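Local coordinates for putative leucoanthocyanidin reductase 1 (Vitis vinifera, PDB 3I52), which probably reduces leucoanthocyanidins to flavan-3-ols of the catechin type, using NADPH bound to a Rossmann-type domain, at residues D128-G133 / F272-F277; Y167-H172 / I264-V269. All blocks are in the same frame, centred on the assembly; numbering follows the deposited sequence.

Contact 1: D128-G133 / F272-F277; sequences DPVEPG and FTHDIF. With KXN ((2R,3S)-2-(3,4-dihydroxyphenyl)-3,4-dihydro-2H-chromene-3,5,7-triol), chain C.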
loop_
_atom_site.group_PDB
_atom_site.type_symbol
_atom_site.label_atom_id
_atom_site.label_comp_id
_atom_site.label_asym_id
_atom_site.label_seq_id
_atom_site.Cartn_x
_atom_site.Cartn_y
_atom_site.Cartn_z
ATOM N N ASP A 128 10.786 -2.789 -11.751
ATOM C CA ASP A 128 12.181 -3.258 -11.710
ATOM C C ASP A 128 13.065 -2.216 -11.022
ATOM O O ASP A 128 13.963 -1.591 -11.652
ATOM C CB ASP A 128 12.652 -3.497 -13.139
ATOM C CG ASP A 128 14.027 -4.139 -13.224
ATOM O OD1 ASP A 128 14.474 -4.871 -12.288
ATOM O OD2 ASP A 128 14.631 -3.933 -14.291
ATOM N N PRO A 129 12.783 -1.966 -9.742
ATOM C CA PRO A 129 13.580 -0.964 -9.007
ATOM C C PRO A 129 15.018 -1.431 -8.795
ATOM O O PRO A 129 15.296 -2.627 -8.872
ATOM C CB PRO A 129 12.860 -0.855 -7.658
ATOM C CG PRO A 129 12.096 -2.201 -7.494
ATOM C CD PRO A 129 11.895 -2.765 -8.876
ATOM N N VAL A 130 15.938 -0.518 -8.508
ATOM C CA VAL A 130 17.304 -0.932 -8.176
ATOM C C VAL A 130 17.347 -1.500 -6.758
ATOM O O VAL A 130 16.367 -1.390 -6.017
ATOM C CB VAL A 130 18.304 0.258 -8.336
ATOM C CG1 VAL A 130 18.362 0.739 -9.822
ATOM C CG2 VAL A 130 17.941 1.418 -7.381
ATOM N N GLU A 131 18.462 -2.130 -6.367
ATOM C CA GLU A 131 18.651 -2.557 -4.987
ATOM C C GLU A 131 18.782 -1.321 -4.063
ATOM O O GLU A 131 19.304 -0.293 -4.479
ATOM C CB GLU A 131 19.923 -3.430 -4.849
ATOM C CG GLU A 131 19.890 -4.774 -5.594
ATOM C CD GLU A 131 18.951 -5.821 -4.968
ATOM O OE1 GLU A 131 18.217 -5.533 -3.975
ATOM O OE2 GLU A 131 18.950 -6.961 -5.479
ATOM N N PRO A 132 18.367 -1.433 -2.783
ATOM C CA PRO A 132 17.785 -2.611 -2.108
ATOM C C PRO A 132 16.260 -2.733 -2.245
ATOM O O PRO A 132 15.663 -3.623 -1.639
ATOM C CB PRO A 132 18.181 -2.419 -0.650
ATOM C CG PRO A 132 18.297 -0.882 -0.506
ATOM C CD PRO A 132 18.628 -0.323 -1.843
ATOM N N GLY A 133 15.649 -1.895 -3.079
ATOM C CA GLY A 133 14.235 -2.040 -3.395
ATOM C C GLY A 133 13.916 -3.362 -4.068
ATOM O O GLY A 133 12.885 -3.959 -3.791
ATOM N N PHE A 272 12.761 3.171 -4.731
ATOM C CA PHE A 272 11.365 3.268 -5.186
ATOM C C PHE A 272 11.073 4.637 -5.787
ATOM O O PHE A 272 10.404 4.757 -6.806
ATOM C CB PHE A 272 10.397 3.044 -3.995
ATOM C CG PHE A 272 10.398 1.640 -3.428
ATOM C CD1 PHE A 272 10.810 0.547 -4.184
ATOM C CD2 PHE A 272 9.904 1.406 -2.159
ATOM C CE1 PHE A 272 10.757 -0.751 -3.662
ATOM C CE2 PHE A 272 9.843 0.102 -1.629
ATOM C CZ PHE A 272 10.277 -0.967 -2.375
ATOM N N THR A 273 11.571 5.681 -5.138
ATOM C CA THR A 273 11.470 7.019 -5.667
ATOM C C THR A 273 12.079 7.080 -7.052
ATOM O O THR A 273 11.512 7.665 -7.986
ATOM C CB THR A 273 12.162 8.014 -4.713
ATOM O OG1 THR A 273 11.547 7.929 -3.422
ATOM C CG2 THR A 273 12.074 9.418 -5.230
ATOM N N HIS A 274 13.255 6.508 -7.211
ATOM C CA HIS A 274 13.841 6.420 -8.555
ATOM C C HIS A 274 12.872 5.736 -9.551
ATOM O O HIS A 274 12.569 6.274 -10.641
ATOM C CB HIS A 274 15.130 5.626 -8.479
ATOM C CG HIS A 274 15.848 5.454 -9.782
ATOM N ND1 HIS A 274 15.794 4.283 -10.512
ATOM C CD2 HIS A 274 16.700 6.267 -10.441
ATOM C CE1 HIS A 274 16.540 4.406 -11.594
ATOM N NE2 HIS A 274 17.097 5.606 -11.580
ATOM N N ASP A 275 12.410 4.544 -9.170
ATOM C CA ASP A 275 11.542 3.744 -10.036
ATOM C C ASP A 275 10.316 4.535 -10.436
ATOM O O ASP A 275 9.914 4.493 -11.550
ATOM C CB ASP A 275 11.092 2.436 -9.351
ATOM C CG ASP A 275 10.897 1.265 -10.341
ATOM O OD1 ASP A 275 11.345 1.383 -11.501
ATOM O OD2 ASP A 275 10.306 0.207 -9.947
ATOM N N ILE A 276 9.737 5.257 -9.491
ATOM C CA ILE A 276 8.528 5.999 -9.711
ATOM C C ILE A 276 8.731 7.261 -10.570
ATOM O O ILE A 276 8.038 7.456 -11.586
ATOM C CB ILE A 276 7.939 6.491 -8.349
ATOM C CG1 ILE A 276 7.447 5.331 -7.515
ATOM C CG2 ILE A 276 6.763 7.441 -8.585
ATOM C CD1 ILE A 276 7.021 5.735 -6.125
ATOM N N PHE A 277 9.648 8.131 -10.118
ATOM C CA PHE A 277 9.751 9.507 -10.652
ATOM C C PHE A 277 10.826 9.695 -11.694
ATOM O O PHE A 277 10.858 10.716 -12.365
ATOM C CB PHE A 277 9.928 10.509 -9.495
ATOM C CG PHE A 277 8.739 10.572 -8.579
ATOM C CD1 PHE A 277 7.560 11.187 -8.996
ATOM C CD2 PHE A 277 8.777 9.999 -7.326
ATOM C CE1 PHE A 277 6.451 11.236 -8.160
ATOM C CE2 PHE A 277 7.658 10.025 -6.491
ATOM C CZ PHE A 277 6.493 10.639 -6.922
HETATM O O94 KXN C . 9.639 -1.363 6.114
HETATM C C94 KXN C . 9.248 -0.752 4.975
HETATM C C93 KXN C . 7.869 -0.232 4.883
HETATM O O93 KXN C . 7.030 -0.340 5.937
HETATM C C92 KXN C . 7.452 0.390 3.715
HETATM C C95 KXN C . 10.093 -0.628 3.877
HETATM C C96 KXN C . 9.615 -0.004 2.718
HETATM C C91 KXN C . 8.316 0.514 2.628
HETATM C C2 KXN C . 7.848 1.155 1.358
HETATM O O1 KXN C . 6.987 0.231 0.669
HETATM C C3 KXN C . 7.048 2.464 1.522
HETATM O O3 KXN C . 7.771 3.431 2.304
HETATM C C4 KXN C . 6.654 3.083 0.166
HETATM C C10 KXN C . 6.363 2.027 -0.899
HETATM C C9 KXN C . 6.542 0.581 -0.579
HETATM C C8 KXN C . 6.294 -0.377 -1.555
HETATM C C5 KXN C . 5.904 2.373 -2.292
HETATM O O51 KXN C . 5.695 3.671 -2.679
HETATM C C6 KXN C . 5.678 1.332 -3.205
HETATM C C7 KXN C . 5.868 -0.012 -2.840
HETATM O O71 KXN C . 5.664 -0.990 -3.774
HETATM O O HOH W 1 10.663 -0.445 -13.447
HETATM O O HOH W 2 14.911 2.081 -8.865
#
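Asp275, on helix 266-278, turns its carboxylate to the proline-rich loop 128-133 and crosses the ring of Pro129 at a slant. Asp275 OD2 lies 3.5 Å from Pro129 CD, and CB of the same ring is about as near. Pro129 N, 3.3 Å from Asp275 OD2, has no hydrogen to give, so this branch meets the ring by van der Waals contact. The other branch, Asp275 OD1, takes a hydrogen from a water at 2.8 Å, and that water accepts from Asp128 N. A second water bridges Val130 N, from which it accepts at 2.8 Å, to His274 ND1. NE2 across the imidazole is held by Glu252 of helix 252-260, which probably fixes the ring's rotation.

Phe272 leaves the helix pointing away from the loop, but with CG beside the backbone N (chi1 -68°) its ring swings back between loop and ligand. Pro129 CB approaches the ring edge, near its plane, 4.3 Å from Phe272 CD1. Phe272 CE1 also comes 3.7 Å from Gly133 CA, where the lack of a side chain makes room: a CB there would press on the ring. Of the bound catechin-type flavan-3-ol, the fused aromatic ring lies over one face, offset toward the rim and tilted, while KXN C2 sits at the edge; Phe272 CE2 is 3.5 Å from KXN C9. Without the phenyl ring, as with an alanine here, a gap would probably open between Gly133 and the flavanol, and the ligand's fused rings would lose this aromatic wall. Tyr137, which hydrogen-bonds the ligand, also meets the Phe272 ring. Direct contact is thus van der Waals, hydrogen bonding between the segments runs through two waters, and the ligand-side wall is a hydrocarbon surface that meets the ligand's aromatic ring.

Contact 2: Y167-H172 / I264-V269; sequences YYNNIH and IPQSVV. With KXN ((2R,3S)-2-(3,4-dihydroxyphenyl)-3,4-dihydro-2H-chromene-3,5,7-triol), chain C; NAP (NADP nicotinamide-adenine-dinucleotide phosphate), chain B.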
loop_
_atom_site.group_PDB
_atom_site.type_symbol
_atom_site.label_atom_id
_atom_site.label_comp_id
_atom_site.label_asym_id
_atom_site.label_seq_id
_atom_site.Cartn_x
_atom_site.Cartn_y
_atom_site.Cartn_z
ATOM N N TYR A 167 8.934 12.285 0.040
ATOM C CA TYR A 167 10.338 12.431 0.476
ATOM C C TYR A 167 11.134 11.153 0.148
ATOM O O TYR A 167 10.652 10.061 0.351
ATOM C CB TYR A 167 10.401 12.730 1.976
ATOM C CG TYR A 167 9.882 14.098 2.333
ATOM C CD1 TYR A 167 10.605 15.244 1.979
ATOM C CD2 TYR A 167 8.673 14.259 3.032
ATOM C CE1 TYR A 167 10.159 16.505 2.325
ATOM C CE2 TYR A 167 8.212 15.543 3.392
ATOM C CZ TYR A 167 8.954 16.649 3.026
ATOM O OH TYR A 167 8.528 17.914 3.323
ATOM N N TYR A 168 12.353 11.305 -0.345
ATOM C CA TYR A 168 13.059 10.204 -1.005
ATOM C C TYR A 168 13.550 9.123 -0.009
ATOM O O TYR A 168 13.884 8.012 -0.415
ATOM C CB TYR A 168 14.267 10.744 -1.798
ATOM C CG TYR A 168 15.461 10.949 -0.904
ATOM C CD1 TYR A 168 16.404 9.953 -0.776
ATOM C CD2 TYR A 168 15.603 12.105 -0.137
ATOM C CE1 TYR A 168 17.495 10.096 0.076
ATOM C CE2 TYR A 168 16.695 12.273 0.724
ATOM C CZ TYR A 168 17.635 11.245 0.823
ATOM O OH TYR A 168 18.731 11.331 1.638
ATOM N N ASN A 169 13.616 9.442 1.279
ATOM C CA ASN A 169 14.134 8.472 2.237
ATOM C C ASN A 169 13.210 8.172 3.431
ATOM O O ASN A 169 13.665 7.626 4.435
ATOM C CB ASN A 169 15.481 8.966 2.750
ATOM C CG ASN A 169 15.357 10.231 3.541
ATOM O OD1 ASN A 169 14.350 10.940 3.440
ATOM N ND2 ASN A 169 16.376 10.538 4.325
ATOM N N ASN A 170 11.928 8.509 3.312
ATOM C CA ASN A 170 10.959 8.351 4.403
ATOM C C ASN A 170 9.909 7.254 4.107
ATOM O O ASN A 170 9.166 7.384 3.134
ATOM C CB ASN A 170 10.265 9.689 4.618
ATOM C CG ASN A 170 9.509 9.755 5.945
ATOM O OD1 ASN A 170 8.828 8.791 6.344
ATOM N ND2 ASN A 170 9.626 10.895 6.635
ATOM N N ILE A 171 9.846 6.196 4.933
ATOM C CA ILE A 171 8.850 5.097 4.741
ATOM C C ILE A 171 7.369 5.490 5.013
ATOM O O ILE A 171 6.450 4.934 4.376
ATOM C CB ILE A 171 9.185 3.770 5.539
ATOM C CG1 ILE A 171 9.081 3.956 7.069
ATOM C CG2 ILE A 171 10.557 3.247 5.150
ATOM C CD1 ILE A 171 8.790 2.630 7.838
ATOM N N HIS A 172 7.149 6.436 5.935
ATOM C CA HIS A 172 5.806 6.970 6.240
ATOM C C HIS A 172 5.695 8.494 5.983
ATOM O O HIS A 172 5.395 9.253 6.902
ATOM C CB HIS A 172 5.433 6.631 7.692
ATOM C CG HIS A 172 5.438 5.161 7.982
ATOM N ND1 HIS A 172 5.732 4.647 9.227
ATOM C CD2 HIS A 172 5.210 4.092 7.181
ATOM C CE1 HIS A 172 5.664 3.327 9.186
ATOM N NE2 HIS A 172 5.350 2.964 7.955
ATOM N N ILE A 264 18.970 0.513 5.583
ATOM C CA ILE A 264 17.591 0.024 5.583
ATOM C C ILE A 264 16.792 0.774 6.638
ATOM O O ILE A 264 17.220 0.842 7.770
ATOM C CB ILE A 264 17.531 -1.512 5.822
ATOM C CG1 ILE A 264 18.376 -2.231 4.768
ATOM C CG2 ILE A 264 16.066 -2.033 5.768
ATOM C CD1 ILE A 264 18.009 -1.822 3.332
ATOM N N PRO A 265 15.617 1.328 6.279
ATOM C CA PRO A 265 14.885 1.279 5.006
ATOM C C PRO A 265 14.980 2.529 4.103
ATOM O O PRO A 265 14.279 2.612 3.082
ATOM C CB PRO A 265 13.436 1.075 5.474
ATOM C CG PRO A 265 13.357 1.858 6.759
ATOM C CD PRO A 265 14.759 1.845 7.369
ATOM N N GLN A 266 15.849 3.476 4.459
ATOM C CA GLN A 266 16.022 4.713 3.684
ATOM C C GLN A 266 16.418 4.458 2.217
ATOM O O GLN A 266 15.805 5.019 1.297
ATOM C CB GLN A 266 17.083 5.612 4.351
ATOM C CG GLN A 266 16.586 6.353 5.626
ATOM C CD GLN A 266 16.902 5.658 6.965
ATOM O OE1 GLN A 266 16.907 4.427 7.089
ATOM N NE2 GLN A 266 17.130 6.473 7.983
ATOM N N SER A 267 17.463 3.650 2.008
ATOM C CA SER A 267 17.914 3.323 0.665
ATOM C C SER A 267 16.821 2.587 -0.131
ATOM O O SER A 267 16.779 2.696 -1.338
ATOM C CB SER A 267 19.195 2.506 0.687
ATOM O OG SER A 267 20.300 3.268 1.150
ATOM N N VAL A 268 15.929 1.867 0.550
ATOM C CA VAL A 268 14.835 1.146 -0.126
ATOM C C VAL A 268 13.892 2.180 -0.723
ATOM O O VAL A 268 13.557 2.110 -1.901
ATOM C CB VAL A 268 14.059 0.187 0.821
ATOM C CG1 VAL A 268 12.947 -0.545 0.090
ATOM C CG2 VAL A 268 15.005 -0.834 1.447
ATOM N N VAL A 269 13.496 3.159 0.086
ATOM C CA VAL A 269 12.570 4.187 -0.374
ATOM C C VAL A 269 13.194 5.007 -1.493
ATOM O O VAL A 269 12.501 5.449 -2.396
ATOM C CB VAL A 269 12.139 5.113 0.793
ATOM C CG1 VAL A 269 11.119 6.172 0.313
ATOM C CG2 VAL A 269 11.559 4.253 1.938
HETATM O O94 KXN C . 9.639 -1.363 6.114
HETATM C C94 KXN C . 9.248 -0.752 4.975
HETATM C C93 KXN C . 7.869 -0.232 4.883
HETATM O O93 KXN C . 7.030 -0.340 5.937
HETATM C C92 KXN C . 7.452 0.390 3.715
HETATM C C95 KXN C . 10.093 -0.628 3.877
HETATM C C96 KXN C . 9.615 -0.004 2.718
HETATM C C91 KXN C . 8.316 0.514 2.628
HETATM C C2 KXN C . 7.848 1.155 1.358
HETATM O O1 KXN C . 6.987 0.231 0.669
HETATM C C3 KXN C . 7.048 2.464 1.522
HETATM O O3 KXN C . 7.771 3.431 2.304
HETATM C C4 KXN C . 6.654 3.083 0.166
HETATM C C10 KXN C . 6.363 2.027 -0.899
HETATM C C9 KXN C . 6.542 0.581 -0.579
HETATM C C8 KXN C . 6.294 -0.377 -1.555
HETATM C C5 KXN C . 5.904 2.373 -2.292
HETATM O O51 KXN C . 5.695 3.671 -2.679
HETATM C C6 KXN C . 5.678 1.332 -3.205
HETATM C C7 KXN C . 5.868 -0.012 -2.840
HETATM O O71 KXN C . 5.664 -0.990 -3.774
HETATM P PA NAP B . 4.333 -0.772 9.419
HETATM O O1A NAP B . 5.746 -1.079 9.728
HETATM O O2A NAP B . 3.872 0.651 9.464
HETATM O O5B NAP B . 3.352 -1.753 10.198
HETATM C C5B NAP B . 3.578 -3.129 10.086
HETATM C C4B NAP B . 2.557 -3.775 10.993
HETATM O O4B NAP B . 2.704 -5.183 10.934
HETATM C C3B NAP B . 2.777 -3.353 12.443
HETATM O O3B NAP B . 1.543 -3.058 13.048
HETATM C C2B NAP B . 3.413 -4.578 13.053
HETATM O O2B NAP B . 3.084 -4.650 14.406
HETATM C C1B NAP B . 2.846 -5.733 12.227
HETATM N N9A NAP B . 3.674 -6.952 12.133
HETATM C C8A NAP B . 4.946 -7.057 11.630
HETATM N N7A NAP B . 5.410 -8.323 11.848
HETATM C C5A NAP B . 4.403 -9.038 12.408
HETATM C C6A NAP B . 4.247 -10.401 12.653
HETATM N N6A NAP B . 5.212 -11.264 12.304
HETATM N N1A NAP B . 3.152 -10.810 13.395
HETATM C C2A NAP B . 2.040 -9.997 13.460
HETATM N N3A NAP B . 2.140 -8.661 13.090
HETATM C C4A NAP B . 3.322 -8.180 12.627
HETATM O O3 NAP B . 4.155 -1.292 7.892
HETATM P PN NAP B . 3.656 -0.417 6.648
HETATM O O1N NAP B . 4.686 0.618 6.339
HETATM O O2N NAP B . 2.281 0.039 6.953
HETATM O O5D NAP B . 3.713 -1.487 5.416
HETATM C C5D NAP B . 2.596 -2.228 4.938
HETATM C C4D NAP B . 2.743 -2.531 3.441
HETATM O O4D NAP B . 2.450 -1.320 2.760
HETATM C C3D NAP B . 4.153 -2.948 3.039
HETATM O O3D NAP B . 4.184 -4.076 2.213
HETATM C C2D NAP B . 4.704 -1.756 2.289
HETATM O O2D NAP B . 5.620 -2.136 1.261
HETATM C C1D NAP B . 3.466 -0.978 1.837
HETATM N N1N NAP B . 3.545 0.505 1.854
HETATM C C2N NAP B . 3.232 1.259 0.736
HETATM C C3N NAP B . 3.190 2.668 0.798
HETATM C C7N NAP B . 2.810 3.497 -0.406
HETATM O O7N NAP B . 2.872 4.896 -0.356
HETATM N N7N NAP B . 2.411 2.908 -1.533
HETATM C C4N NAP B . 3.635 3.314 1.968
HETATM C C5N NAP B . 3.801 2.565 3.140
HETATM C C6N NAP B . 3.898 1.163 3.033
HETATM P P2B NAP B . 4.213 -4.487 15.557
HETATM O O1X NAP B . 4.327 -2.984 15.647
HETATM O O2X NAP B . 3.697 -5.156 16.798
HETATM O O3X NAP B . 5.525 -5.154 15.175
#
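Ile171 and Val269 press their methyl groups together at the tight end of this contact, CG2 to CG2 at 3.5 Å, the two side chains crossing at about a right angle. The same Ile171 CG2 also reaches Pro265 CG at 3.5 Å, so one methyl fills the angle between the residue capping helix 266-278 and the first turn behind it. With CG1 of Ile171 between backbone N and carbonyl carbon (chi1 67°), CG2 is left to face the helix, while CD1 lies over one face of the His172 imidazole. Val269 CG1 goes the other way, into the bend of the type I turn Tyr167-Asn170, 3.4 Å from Tyr168 O and little farther from Asn170 O.

The outer side is looser. Asn169 and Gln266, both partly exposed, meet through aliphatic carbons, CB to CG at 4.0 Å, and Gln266 CG rests 3.4 Å from Asn169 O; neither amide bridges the two segments. The Tyr168 side chain leans on helix 252-260.

Past the methyl cluster the loop becomes polar and enters the active site. The flavanol gives a hydrogen bond from O3 to Ile171 O at 2.9 Å, and His172 NE2 donates to O1N of the NADP pyrophosphate at 2.9 Å (154°), the oxygen lying in the ring plane. Phe21 stacks on this imidazole. Loop 167-172 therefore meets the helix start by van der Waals contact, methyl on methyl and carbonyl oxygen on aliphatic carbon, and uses a backbone carbonyl and an imidazole for the ligands, so the loop lines the site where cofactor and flavanol meet.

Both contacts use helix 266-278, contact 2 at its start and contact 1 about a turn later, and both touch the flavanol. Contact 1 is largely buried, with waters coupling the helix to the loop ahead of helix 133-149; contact 2 lies nearer the surface, and its direct join is of methyls, aliphatic carbons and backbone carbonyl oxygens, without hydrogen bonds between the segments. They also meet each other: Pro132 CD packs 3.6 Å from Ser267 O, and Thr273 OG1 lies as close to Tyr168 CA. Contact 1 presents an aromatic ring to the ligand's fused rings, whereas contact 2 offers a carbonyl to its hydroxyl and reaches the cofactor too. One helix thus joins two loops at the catechin pocket.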